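Local coordinates for suppressor protein MPT5 (Saccharomyces cerevisiae, PDB 5BZ1) that binds specific sequences in the 3'-UTR of target mRNAs through its Pumilio-repeat domain and so regulates gene expression after transcription, at residues A[114-119]-A[154-159]; A[147-152]-A[184-189]. All blocks are in the same frame, centred on the assembly; numbering follows the deposited sequence.

Interaction 1: A[114-119]-A[154-159]; sequences QIDLII and PSKFGF
Lys156 leaves its backbone with CG anti to the carbonyl carbon, bends at CG (chi2 -68°), then runs straight through its last two torsions, which carries NZ across to Asp116 on helix 112-121. The carboxylate end of Asp116 comes nearer the lysine than the start of its side chain does. Lys156 NZ donates over 2.6 Å to Asp116 OD1, which accepts with its syn lone pair, the one on the side of OD2; Asp116 OD2 itself stays 3.8 Å from Lys156 NZ, and the grip is therefore one-sided rather than forked. The same ammonium group forms a second salt bridge with Glu112 at the start of helix 112-121.

Behind the ammonium group, the lysine stem is packed by isoleucines that cross it at about a right angle. Ile115 CG2 meets Lys156 CE at 4.1 Å, and Ile119 CG1 meets Lys156 CB at 3.9 Å. A bent second torsion in Ile119 (chi2 -54°) turns CD1 to Phe159, where it approaches CE2 at 3.8 Å, oblique to the ring. Phe159 is also stacked on Phe122, while Ile115 and Ile119 both touch Phe152, so the apolar part continues beyond the two segments.

The contact joins the third Pumilio repeat to the fourth. Its 154-159 side consists of a short 3-10 turn, closed by the bond from Phe157 N to Pro154 O, and the first residues of helix 158-165. The contact as a whole lies at the protein surface. Two acidic groups sharing one ammonium group would probably favour its protonated state, while the methylenes of the stem add apolar packing to this electrostatic link between successive repeats.

Interaction 2: A[147-152]-A[184-189]; sequences KCIFKF and QKLLSV. With nucleotides of chain B.
Ile149 and Leu186 cross at about a right angle, the isoleucine's CD1 pressing on Leu186 CB at 3.8 Å. Ile149's other branch, CG2, meets Val189 CG2 at 3.6 Å, again with the side chains crossed, so the two arms of one isoleucine reach two residues, Leu186 and Val189, about one turn apart. Phe150 lies farther out: the stem of Lys185 reaches its ring edge, CD sitting in the ring plane 3.6 Å from Phe150 CZ. The lysine chain bends at chi2 (-60°), and its NZ is hydrogen-bonded to Gln146, one turn before Phe150.

These side chains join helix 141-151 of the fourth Pumilio repeat to helix 179-189 of the fifth. The two helical segments run almost parallel, at 14°, with axes 9.7 Å apart, as expected for successive RNA-facing helices of a PUF domain. Ile160 of helix 158-165 touches both Ile149 and Leu186.

Gln184 takes no part in this packing; its extended chain reaches the RNA, NE2 donating to N1 of A4 of chain B over 2.9 Å in a nearly straight bond (174°). The same amide nitrogen is hydrogen-bonded to Cys180 O, which helps fix its orientation. Between the segments the contact is apolar, whereas Gln184 contributes one hydrogen bond to reading the base: an N-H offered to N1 matches an acceptor, as in adenine with N1 unprotonated.

Overall arrangement
Interactions 1 and 2 have centres 12 Å apart and join three successive Pumilio repeats: 114-119 with 154-159 links the third to the fourth, and 147-152 with 184-189 links the fourth to the fifth. Their segments alternate along the chain and also touch directly. Phe157, turned away from 114-119, packs its CZ on Ile149 O at 3.3 Å and its CD2 on Leu186 CD1 at 3.6 Å. A further link is Ile119 CD1 to Phe152 CD2, 3.7 Å. Interaction 2 includes the base-reading Gln184, whereas interaction 1 lies about 15 Å from the RNA at the nearest atoms.

Interaction 1: A[114-119]-A[154-159]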
loop_
_atom_site.group_PDB
_atom_site.type_symbol
_atom_site.label_atom_id
_atom_site.label_comp_id
_atom_site.label_asym_id
_atom_site.label_seq_id
_atom_site.Cartn_x
_atom_site.Cartn_y
_atom_site.Cartn_z
ATOM N N GLN A 114 -3.839 24.119 11.383
ATOM C CA GLN A 114 -4.708 23.682 10.295
ATOM C C GLN A 114 -4.712 22.164 10.143
ATOM O O GLN A 114 -5.760 21.562 9.914
ATOM C CB GLN A 114 -4.283 24.341 8.982
ATOM C CG GLN A 114 -4.578 25.843 8.912
ATOM C CD GLN A 114 -3.909 26.513 7.727
ATOM O OE1 GLN A 114 -3.425 25.840 6.815
ATOM N NE2 GLN A 114 -3.872 27.846 7.736
ATOM N N ILE A 115 -3.537 21.552 10.262
ATOM C CA ILE A 115 -3.419 20.103 10.146
ATOM C C ILE A 115 -4.209 19.405 11.254
ATOM O O ILE A 115 -4.946 18.453 10.992
ATOM C CB ILE A 115 -1.940 19.650 10.161
ATOM C CG1 ILE A 115 -1.228 20.144 8.902
ATOM C CG2 ILE A 115 -1.829 18.134 10.254
ATOM C CD1 ILE A 115 0.272 19.896 8.892
ATOM N N ASP A 116 -4.071 19.890 12.485
ATOM C CA ASP A 116 -4.775 19.302 13.622
ATOM C C ASP A 116 -6.301 19.444 13.531
ATOM O O ASP A 116 -7.034 18.561 13.971
ATOM C CB ASP A 116 -4.245 19.877 14.939
ATOM C CG ASP A 116 -2.864 19.353 15.285
ATOM O OD1 ASP A 116 -2.451 18.332 14.696
ATOM O OD2 ASP A 116 -2.196 19.957 16.150
ATOM N N LEU A 117 -6.775 20.550 12.960
ATOM C CA LEU A 117 -8.208 20.726 12.718
ATOM C C LEU A 117 -8.734 19.665 11.752
ATOM O O LEU A 117 -9.762 19.035 12.003
ATOM C CB LEU A 117 -8.502 22.123 12.173
ATOM C CG LEU A 117 -8.510 23.253 13.201
ATOM C CD1 LEU A 117 -8.633 24.602 12.511
ATOM C CD2 LEU A 117 -9.644 23.062 14.197
ATOM N N ILE A 118 -8.018 19.470 10.648
ATOM C CA ILE A 118 -8.356 18.440 9.670
ATOM C C ILE A 118 -8.362 17.050 10.318
ATOM O O ILE A 118 -9.304 16.276 10.145
ATOM C CB ILE A 118 -7.365 18.460 8.487
ATOM C CG1 ILE A 118 -7.592 19.703 7.622
ATOM C CG2 ILE A 118 -7.498 17.205 7.641
ATOM C CD1 ILE A 118 -6.480 19.966 6.618
ATOM N N ILE A 119 -7.303 16.747 11.064
ATOM C CA ILE A 119 -7.185 15.475 11.774
ATOM C C ILE A 119 -8.319 15.295 12.793
ATOM O O ILE A 119 -8.819 14.187 12.997
ATOM C CB ILE A 119 -5.801 15.356 12.454
ATOM C CG1 ILE A 119 -4.707 15.244 11.394
ATOM C CG2 ILE A 119 -5.740 14.156 13.390
ATOM C CD1 ILE A 119 -4.947 14.110 10.399
ATOM N N PRO A 154 3.411 11.039 10.299
ATOM C CA PRO A 154 2.856 9.769 10.786
ATOM C C PRO A 154 2.296 9.868 12.206
ATOM O O PRO A 154 1.446 9.058 12.574
ATOM C CB PRO A 154 4.064 8.827 10.749
ATOM C CG PRO A 154 4.889 9.354 9.613
ATOM C CD PRO A 154 4.748 10.860 9.704
ATOM N N SER A 155 2.748 10.849 12.984
ATOM C CA SER A 155 2.190 11.089 14.313
ATOM C C SER A 155 0.702 11.474 14.256
ATOM O O SER A 155 0.030 11.523 15.288
ATOM C CB SER A 155 2.975 12.182 15.038
ATOM O OG SER A 155 2.691 13.456 14.492
ATOM N N LYS A 156 0.196 11.745 13.052
ATOM C CA LYS A 156 -1.206 12.114 12.860
ATOM C C LYS A 156 -2.040 10.944 12.334
ATOM O O LYS A 156 -3.264 11.050 12.226
ATOM C CB LYS A 156 -1.325 13.281 11.872
ATOM C CG LYS A 156 -0.371 14.445 12.111
ATOM C CD LYS A 156 -0.685 15.194 13.397
ATOM C CE LYS A 156 0.135 16.478 13.483
ATOM N NZ LYS A 156 -0.063 17.193 14.778
ATOM N N PHE A 157 -1.380 9.832 12.012
ATOM C CA PHE A 157 -2.037 8.706 11.335
ATOM C C PHE A 157 -3.006 7.913 12.224
ATOM O O PHE A 157 -3.545 6.889 11.793
ATOM C CB PHE A 157 -1.000 7.736 10.749
ATOM C CG PHE A 157 -0.221 8.286 9.578
ATOM C CD1 PHE A 157 -0.531 9.522 9.024
ATOM C CD2 PHE A 157 0.823 7.550 9.024
ATOM C CE1 PHE A 157 0.190 10.020 7.945
ATOM C CE2 PHE A 157 1.548 8.041 7.947
ATOM C CZ PHE A 157 1.230 9.278 7.407
ATOM N N GLY A 158 -3.218 8.382 13.452
ATOM C CA GLY A 158 -4.032 7.680 14.432
ATOM C C GLY A 158 -5.379 7.155 13.959
ATOM O O GLY A 158 -5.700 5.987 14.180
ATOM N N PHE A 159 -6.164 8.006 13.302
ATOM C CA PHE A 159 -7.503 7.614 12.864
ATOM C C PHE A 159 -7.484 6.538 11.780
ATOM O O PHE A 159 -8.426 5.750 11.655
ATOM C CB PHE A 159 -8.305 8.833 12.402
ATOM C CG PHE A 159 -7.918 9.348 11.041
ATOM C CD1 PHE A 159 -8.639 8.969 9.914
ATOM C CD2 PHE A 159 -6.861 10.235 10.890
ATOM C CE1 PHE A 159 -8.304 9.453 8.660
ATOM C CE2 PHE A 159 -6.519 10.726 9.636
ATOM C CZ PHE A 159 -7.243 10.334 8.521
#

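Interaction 2: A[147-152]-A[184-189]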
loop_
_atom_site.group_PDB
_atom_site.type_symbol
_atom_site.label_atom_id
_atom_site.label_comp_id
_atom_site.label_asym_id
_atom_site.label_seq_id
_atom_site.Cartn_x
_atom_site.Cartn_y
_atom_site.Cartn_z
ATOM N N LYS A 147 -3.632 11.477 0.311
ATOM C CA LYS A 147 -3.062 12.812 0.424
ATOM C C LYS A 147 -2.609 13.077 1.864
ATOM O O LYS A 147 -1.523 13.611 2.085
ATOM C CB LYS A 147 -4.066 13.874 -0.045
ATOM C CG LYS A 147 -3.513 15.285 -0.089
ATOM C CD LYS A 147 -2.394 15.443 -1.116
ATOM C CE LYS A 147 -2.925 15.431 -2.543
ATOM N NZ LYS A 147 -1.872 15.782 -3.543
ATOM N N CYS A 148 -3.436 12.687 2.836
ATOM C CA CYS A 148 -3.069 12.794 4.250
ATOM C C CYS A 148 -1.782 12.025 4.535
ATOM O O CYS A 148 -0.891 12.506 5.236
ATOM C CB CYS A 148 -4.177 12.233 5.143
ATOM S SG CYS A 148 -5.710 13.180 5.165
ATOM N N ILE A 149 -1.699 10.824 3.973
ATOM C CA ILE A 149 -0.581 9.922 4.205
ATOM C C ILE A 149 0.746 10.519 3.731
ATOM O O ILE A 149 1.778 10.347 4.381
ATOM C CB ILE A 149 -0.844 8.550 3.540
ATOM C CG1 ILE A 149 -1.880 7.761 4.344
ATOM C CG2 ILE A 149 0.432 7.743 3.413
ATOM C CD1 ILE A 149 -2.328 6.466 3.676
ATOM N N PHE A 150 0.716 11.237 2.612
ATOM C CA PHE A 150 1.939 11.809 2.055
ATOM C C PHE A 150 2.243 13.230 2.528
ATOM O O PHE A 150 3.390 13.673 2.466
ATOM C CB PHE A 150 1.913 11.754 0.527
ATOM C CG PHE A 150 2.085 10.368 -0.028
ATOM C CD1 PHE A 150 3.317 9.729 0.038
ATOM C CD2 PHE A 150 1.017 9.701 -0.615
ATOM C CE1 PHE A 150 3.482 8.449 -0.471
ATOM C CE2 PHE A 150 1.174 8.426 -1.126
ATOM C CZ PHE A 150 2.407 7.798 -1.055
ATOM N N LYS A 151 1.220 13.938 2.999
ATOM C CA LYS A 151 1.386 15.331 3.420
ATOM C C LYS A 151 1.636 15.473 4.929
ATOM O O LYS A 151 2.423 16.318 5.357
ATOM C CB LYS A 151 0.158 16.155 3.012
ATOM C CG LYS A 151 0.243 17.642 3.339
ATOM C CD LYS A 151 1.294 18.352 2.482
ATOM C CE LYS A 151 1.285 19.858 2.738
ATOM N NZ LYS A 151 2.285 20.573 1.900
ATOM N N PHE A 152 0.969 14.643 5.728
ATOM C CA PHE A 152 1.020 14.779 7.183
ATOM C C PHE A 152 2.086 13.894 7.822
ATOM O O PHE A 152 2.509 12.891 7.241
ATOM C CB PHE A 152 -0.339 14.442 7.802
ATOM C CG PHE A 152 -1.451 15.374 7.394
ATOM C CD1 PHE A 152 -1.177 16.633 6.867
ATOM C CD2 PHE A 152 -2.777 14.991 7.554
ATOM C CE1 PHE A 152 -2.210 17.490 6.493
ATOM C CE2 PHE A 152 -3.813 15.841 7.187
ATOM C CZ PHE A 152 -3.531 17.092 6.656
ATOM N N GLN A 184 -0.643 0.009 1.203
ATOM C CA GLN A 184 0.760 -0.034 0.798
ATOM C C GLN A 184 1.417 1.342 0.907
ATOM O O GLN A 184 2.575 1.450 1.317
ATOM C CB GLN A 184 0.895 -0.573 -0.630
ATOM C CG GLN A 184 0.549 -2.054 -0.770
ATOM C CD GLN A 184 0.615 -2.543 -2.204
ATOM O OE1 GLN A 184 1.663 -2.480 -2.848
ATOM N NE2 GLN A 184 -0.508 -3.036 -2.710
ATOM N N LYS A 185 0.681 2.387 0.533
ATOM C CA LYS A 185 1.173 3.758 0.671
ATOM C C LYS A 185 1.455 4.057 2.139
ATOM O O LYS A 185 2.519 4.569 2.486
ATOM C CB LYS A 185 0.151 4.765 0.137
ATOM C CG LYS A 185 -0.225 4.576 -1.326
ATOM C CD LYS A 185 0.980 4.697 -2.237
ATOM C CE LYS A 185 0.605 4.412 -3.690
ATOM N NZ LYS A 185 -0.395 5.371 -4.245
ATOM N N LEU A 186 0.489 3.727 2.990
ATOM C CA LEU A 186 0.615 3.921 4.429
ATOM C C LEU A 186 1.839 3.204 4.996
ATOM O O LEU A 186 2.628 3.799 5.734
ATOM C CB LEU A 186 -0.646 3.421 5.133
ATOM C CG LEU A 186 -0.651 3.541 6.655
ATOM C CD1 LEU A 186 -0.740 5.002 7.083
ATOM C CD2 LEU A 186 -1.786 2.740 7.252
ATOM N N LEU A 187 1.993 1.930 4.641
ATOM C CA LEU A 187 3.078 1.107 5.170
ATOM C C LEU A 187 4.449 1.616 4.735
ATOM O O LEU A 187 5.449 1.379 5.412
ATOM C CB LEU A 187 2.901 -0.357 4.751
ATOM C CG LEU A 187 1.775 -1.154 5.410
ATOM C CD1 LEU A 187 1.648 -2.533 4.784
ATOM C CD2 LEU A 187 2.007 -1.282 6.900
ATOM N N SER A 188 4.492 2.326 3.612
ATOM C CA SER A 188 5.758 2.806 3.069
ATOM C C SER A 188 6.284 4.046 3.795
ATOM O O SER A 188 7.455 4.398 3.649
ATOM C CB SER A 188 5.629 3.095 1.572
ATOM O OG SER A 188 4.771 4.196 1.339
ATOM N N VAL A 189 5.432 4.699 4.581
ATOM C CA VAL A 189 5.832 5.935 5.260
ATOM C C VAL A 189 5.598 5.952 6.776
ATOM O O VAL A 189 6.184 6.771 7.479
ATOM C CB VAL A 189 5.131 7.179 4.653
ATOM C CG1 VAL A 189 5.508 7.361 3.193
ATOM C CG2 VAL A 189 3.626 7.062 4.809
ATOM P P A B 4 -2.860 -8.044 -13.291
ATOM O OP1 A B 4 -3.593 -7.649 -14.516
ATOM O OP2 A B 4 -1.383 -7.893 -13.223
ATOM O "O5'" A B 4 -3.469 -7.256 -12.051
ATOM C "C5'" A B 4 -4.846 -7.363 -11.719
ATOM C "C4'" A B 4 -5.238 -6.312 -10.714
ATOM O "O4'" A B 4 -4.538 -6.549 -9.468
ATOM C "C3'" A B 4 -4.868 -4.884 -11.078
ATOM O "O3'" A B 4 -5.790 -4.292 -11.977
ATOM C "C2'" A B 4 -4.808 -4.197 -9.718
ATOM O "O2'" A B 4 -6.110 -3.842 -9.268
ATOM C "C1'" A B 4 -4.269 -5.322 -8.825
ATOM N N9 A B 4 -2.815 -5.218 -8.588
ATOM C C8 A B 4 -1.786 -5.600 -9.419
ATOM N N7 A B 4 -0.595 -5.372 -8.917
ATOM C C5 A B 4 -0.845 -4.803 -7.671
ATOM C C6 A B 4 0.004 -4.336 -6.646
ATOM N N6 A B 4 1.338 -4.362 -6.704
ATOM N N1 A B 4 -0.580 -3.828 -5.539
ATOM C C2 A B 4 -1.919 -3.795 -5.467
ATOM N N3 A B 4 -2.819 -4.204 -6.360
ATOM C C4 A B 4 -2.213 -4.702 -7.457
#